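Local atomic coordinates of alpha-amylase inhibitor 0.19 (Triticum aestivum, PDB entry 1HSS), a protein that inhibits alpha-amylases as a secreted, disulfide-rich homodimeric protein of the wheat kernel and is also an allergen that binds IgE. Residues C42-R53 with I95-D106. Residues are numbered along the deposited sequence; the frame is centred on the assembly and turned at random.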
loop_
_atom_site.group_PDB
_atom_site.type_symbol
_atom_site.label_atom_id
_atom_site.label_comp_id
_atom_site.label_asym_id
_atom_site.label_seq_id
_atom_site.Cartn_x
_atom_site.Cartn_y
_atom_site.Cartn_z
ATOM N N CYS A 42 12.865 4.022 4.470
ATOM C CA CYS A 42 12.025 4.491 5.565
ATOM C C CYS A 42 12.676 5.599 6.373
ATOM O O CYS A 42 12.007 6.520 6.830
ATOM C CB CYS A 42 11.682 3.316 6.492
ATOM S SG CYS A 42 10.717 2.055 5.622
ATOM N N GLN A 43 13.977 5.455 6.601
ATOM C CA GLN A 43 14.804 6.473 7.247
ATOM C C GLN A 43 14.699 7.837 6.572
ATOM O O GLN A 43 14.511 8.859 7.234
ATOM C CB GLN A 43 16.252 6.002 7.241
ATOM C CG GLN A 43 17.302 7.092 7.395
ATOM C CD GLN A 43 17.601 7.437 8.838
ATOM O OE1 GLN A 43 16.840 7.100 9.749
ATOM N NE2 GLN A 43 18.672 8.193 9.048
ATOM N N GLN A 44 14.834 7.846 5.251
ATOM C CA GLN A 44 14.596 9.036 4.437
ATOM C C GLN A 44 13.158 9.584 4.501
ATOM O O GLN A 44 12.970 10.793 4.626
ATOM C CB GLN A 44 14.974 8.750 2.982
ATOM C CG GLN A 44 16.382 9.190 2.613
ATOM C CD GLN A 44 16.865 8.675 1.252
ATOM O OE1 GLN A 44 16.076 8.330 0.363
ATOM N NE2 GLN A 44 18.177 8.618 1.093
ATOM N N LEU A 45 12.149 8.711 4.436
ATOM C CA LEU A 45 10.758 9.134 4.630
ATOM C C LEU A 45 10.496 9.707 6.024
ATOM O O LEU A 45 9.843 10.740 6.153
ATOM C CB LEU A 45 9.784 7.982 4.371
ATOM C CG LEU A 45 9.249 7.846 2.940
ATOM C CD1 LEU A 45 8.469 6.562 2.798
ATOM C CD2 LEU A 45 8.390 9.055 2.567
ATOM N N ALA A 46 11.092 9.093 7.049
ATOM C CA ALA A 46 10.894 9.494 8.443
ATOM C C ALA A 46 11.279 10.953 8.701
ATOM O O ALA A 46 10.639 11.643 9.498
ATOM C CB ALA A 46 11.688 8.577 9.368
ATOM N N HIS A 47 12.271 11.446 7.973
ATOM C CA HIS A 47 12.739 12.820 8.151
ATOM C C HIS A 47 11.850 13.883 7.524
ATOM O O HIS A 47 11.953 15.058 7.854
ATOM C CB HIS A 47 14.145 12.973 7.595
ATOM C CG HIS A 47 15.139 12.059 8.234
ATOM N ND1 HIS A 47 16.412 11.874 7.735
ATOM C CD2 HIS A 47 15.029 11.239 9.306
ATOM C CE1 HIS A 47 17.048 10.985 8.478
ATOM N NE2 HIS A 47 16.231 10.585 9.440
ATOM N N ILE A 48 11.037 13.486 6.564
ATOM C CA ILE A 48 10.099 14.400 5.948
ATOM C C ILE A 48 8.848 14.445 6.811
ATOM O O ILE A 48 8.524 13.458 7.476
ATOM C CB ILE A 48 9.766 13.933 4.501
ATOM C CG1 ILE A 48 11.069 13.920 3.684
ATOM C CG2 ILE A 48 8.711 14.844 3.856
ATOM C CD1 ILE A 48 11.009 13.127 2.405
ATOM N N SER A 49 8.231 15.621 6.912
ATOM C CA SER A 49 7.053 15.792 7.754
ATOM C C SER A 49 5.853 15.008 7.236
ATOM O O SER A 49 5.734 14.757 6.040
ATOM C CB SER A 49 6.712 17.279 7.870
ATOM O OG SER A 49 5.540 17.601 7.154
ATOM N N GLU A 50 4.923 14.708 8.133
ATOM C CA GLU A 50 3.660 14.033 7.798
ATOM C C GLU A 50 2.938 14.669 6.619
ATOM O O GLU A 50 2.207 14.000 5.882
ATOM C CB GLU A 50 2.724 14.072 8.996
ATOM C CG GLU A 50 2.881 12.927 9.937
ATOM C CD GLU A 50 1.839 12.929 11.055
ATOM O OE1 GLU A 50 0.764 13.559 10.883
ATOM O OE2 GLU A 50 2.087 12.265 12.099
ATOM N N TRP A 51 3.074 15.990 6.520
ATOM C CA TRP A 51 2.404 16.775 5.498
ATOM C C TRP A 51 3.043 16.637 4.118
ATOM O O TRP A 51 2.386 16.851 3.106
ATOM C CB TRP A 51 2.385 18.240 5.917
ATOM C CG TRP A 51 1.567 18.477 7.150
ATOM C CD1 TRP A 51 1.986 18.369 8.444
ATOM C CD2 TRP A 51 0.189 18.894 7.205
ATOM N NE1 TRP A 51 0.962 18.700 9.298
ATOM C CE2 TRP A 51 -0.153 19.023 8.564
ATOM C CE3 TRP A 51 -0.786 19.183 6.234
ATOM C CZ2 TRP A 51 -1.434 19.424 8.984
ATOM C CZ3 TRP A 51 -2.060 19.583 6.655
ATOM C CH2 TRP A 51 -2.367 19.697 8.014
ATOM N N CYS A 52 4.326 16.297 4.071
ATOM C CA CYS A 52 5.063 16.347 2.816
ATOM C C CYS A 52 5.556 14.999 2.348
ATOM O O CYS A 52 6.197 14.905 1.306
ATOM C CB CYS A 52 6.250 17.292 2.936
ATOM S SG CYS A 52 5.736 19.007 3.224
ATOM N N ARG A 53 5.268 13.955 3.117
ATOM C CA ARG A 53 5.713 12.607 2.775
ATOM C C ARG A 53 5.137 12.109 1.444
ATOM O O ARG A 53 5.862 11.548 0.642
ATOM C CB ARG A 53 5.348 11.635 3.899
ATOM C CG ARG A 53 6.527 10.964 4.569
ATOM C CD ARG A 53 6.823 11.476 5.986
ATOM N NE ARG A 53 6.178 10.718 7.039
ATOM C CZ ARG A 53 6.459 10.825 8.342
ATOM N NH1 ARG A 53 7.584 11.353 8.790
ATOM N NH2 ARG A 53 5.639 10.284 9.213
ATOM N N ILE A 95 4.261 2.982 0.141
ATOM C CA ILE A 95 5.619 2.798 0.692
ATOM C C ILE A 95 5.720 3.335 2.126
ATOM O O ILE A 95 6.308 2.724 3.018
ATOM C CB ILE A 95 6.674 3.497 -0.197
ATOM C CG1 ILE A 95 6.863 2.705 -1.493
ATOM C CG2 ILE A 95 7.994 3.645 0.562
ATOM C CD1 ILE A 95 7.865 3.333 -2.450
ATOM N N THR A 96 4.894 4.338 2.354
ATOM C CA THR A 96 4.707 5.027 3.621
ATOM C C THR A 96 3.920 4.122 4.650
ATOM O O THR A 96 4.361 3.920 5.799
ATOM C CB THR A 96 4.027 6.406 3.236
ATOM O OG1 THR A 96 4.391 7.429 4.154
ATOM C CG2 THR A 96 2.561 6.292 3.087
ATOM N N ALA A 97 2.994 3.317 4.131
ATOM C CA ALA A 97 2.374 2.255 4.924
ATOM C C ALA A 97 3.346 1.111 5.284
ATOM O O ALA A 97 3.372 0.641 6.423
ATOM C CB ALA A 97 1.158 1.695 4.182
ATOM N N VAL A 98 4.147 0.645 4.326
ATOM C CA VAL A 98 5.078 -0.418 4.656
ATOM C C VAL A 98 6.146 0.052 5.644
ATOM O O VAL A 98 6.494 -0.685 6.563
ATOM C CB VAL A 98 5.707 -1.077 3.393
ATOM C CG1 VAL A 98 4.732 -0.991 2.214
ATOM C CG2 VAL A 98 7.058 -0.479 3.073
ATOM N N CYS A 99 6.456 1.346 5.609
ATOM C CA CYS A 99 7.307 1.980 6.623
ATOM C C CYS A 99 6.591 2.313 7.952
ATOM O O CYS A 99 7.240 2.723 8.915
ATOM C CB CYS A 99 7.947 3.275 6.083
ATOM S SG CYS A 99 9.222 3.127 4.783
ATOM N N ARG A 100 5.279 2.101 8.023
ATOM C CA ARG A 100 4.458 2.498 9.179
ATOM C C ARG A 100 4.616 3.988 9.537
ATOM O O ARG A 100 4.642 4.364 10.714
ATOM C CB ARG A 100 4.744 1.623 10.417
ATOM C CG ARG A 100 5.412 0.292 10.135
ATOM C CD ARG A 100 4.454 -0.862 10.108
ATOM N NE ARG A 100 5.125 -2.085 10.536
ATOM C CZ ARG A 100 5.411 -2.363 11.804
ATOM N NH1 ARG A 100 4.973 -1.570 12.785
ATOM N NH2 ARG A 100 6.086 -3.461 12.097
ATOM N N LEU A 101 4.645 4.827 8.505
ATOM C CA LEU A 101 4.781 6.265 8.669
ATOM C C LEU A 101 3.464 6.910 8.240
ATOM O O LEU A 101 3.000 6.695 7.126
ATOM C CB LEU A 101 5.934 6.791 7.803
ATOM C CG LEU A 101 7.358 7.087 8.299
ATOM C CD1 LEU A 101 7.595 6.579 9.680
ATOM C CD2 LEU A 101 8.368 6.521 7.326
ATOM N N PRO A 102 2.785 7.608 9.169
ATOM C CA PRO A 102 1.540 8.288 8.798
ATOM C C PRO A 102 1.757 9.579 8.012
ATOM O O PRO A 102 2.840 10.178 8.005
ATOM C CB PRO A 102 0.848 8.539 10.148
ATOM C CG PRO A 102 1.971 8.637 11.120
ATOM C CD PRO A 102 3.038 7.690 10.622
ATOM N N ILE A 103 0.737 9.925 7.252
ATOM C CA ILE A 103 0.750 11.112 6.422
ATOM C C ILE A 103 -0.519 11.896 6.781
ATOM O O ILE A 103 -1.402 11.347 7.437
ATOM C CB ILE A 103 0.787 10.705 4.907
ATOM C CG1 ILE A 103 -0.373 9.771 4.553
ATOM C CG2 ILE A 103 2.046 9.912 4.623
ATOM C CD1 ILE A 103 -1.553 10.445 3.888
ATOM N N VAL A 104 -0.576 13.197 6.505
ATOM C CA VAL A 104 -1.865 13.861 6.619
ATOM C C VAL A 104 -2.490 14.111 5.252
ATOM O O VAL A 104 -1.797 14.494 4.307
ATOM C CB VAL A 104 -1.815 15.146 7.486
ATOM C CG1 VAL A 104 -0.491 15.266 8.181
ATOM C CG2 VAL A 104 -2.154 16.349 6.670
ATOM N N VAL A 105 -3.727 13.628 5.111
ATOM C CA VAL A 105 -4.384 13.476 3.818
ATOM C C VAL A 105 -4.669 14.819 3.159
ATOM O O VAL A 105 -4.497 14.983 1.955
ATOM C CB VAL A 105 -5.702 12.694 3.953
ATOM C CG1 VAL A 105 -6.321 12.475 2.586
ATOM C CG2 VAL A 105 -5.448 11.359 4.616
ATOM N N ASP A 106 -5.084 15.786 3.963
ATOM C CA ASP A 106 -5.173 17.161 3.498
ATOM C C ASP A 106 -5.343 18.170 4.643
ATOM O O ASP A 106 -5.116 17.853 5.813
ATOM C CB ASP A 106 -6.315 17.298 2.482
ATOM C CG ASP A 106 -7.655 16.818 3.028
ATOM O OD1 ASP A 106 -7.856 16.793 4.262
ATOM O OD2 ASP A 106 -8.530 16.488 2.208
HETATM O O HOH W 1 -1.188 11.690 10.337
#
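Cys-42 and Cys-99 fasten one end of this contact with a disulfide, SG to SG 2.0 Å and chi3 -85°, tying helix 35-46 to Cys-99, next to helix 95-98. Beside it Leu-45 is a bump: its CD1 enters a hollow bordered by Ile-95 CG2, the CA of Thr-96 and Cys-99 SG, meeting the isoleucine methyl at 3.7 Å with the two side chains crossing at about a right angle. Leu-101 answers from the other segment, laying CD2 against Leu-45 CB at 3.6 Å and against Cys-42 O and Ala-46 N. It follows a Schellman motif at Arg-100, whose phi is positive, closed by Leu-101 N to Thr-96 O and Arg-100 N to Ala-97 O.

Arg-53 fills the middle. Its chain bends at chi2 (107°) and chi3 (93°), folding the guanidinium back between Leu-101 CG over one face and Glu-50 N over the other. NH2 bonds to Pro-102 O at 3.1 Å, on a lone pair in the carbonyl plane but bent and tilted from the guanidinium plane, while NH1 makes a weak bond to Ile-48 O; the group thus links both segments. The aliphatic root of Arg-53 rests CB on Ile-103 CG2.

Farther along, Val-104 N donates to Glu-50 O at 3.0 Å, tying this turn to strand 103-104, whose Ile-103 pairs with Ala-112 of strand 111-112; a water joins Glu-50 OE1 to Ile-103 O. Val-104 wedges CG1 against Glu-50 CB and lays CG2 off-centre over one Trp-51 face, modelled too close for the CH-pi detail to be trusted. Disulfide-stapled helices are characteristic of the prolamin clan; Cys-41/Cys-42 form its Cys-Cys pair, and Arg-53 is the middle of its Cys-X-Cys, Cys-52 to Cys-54.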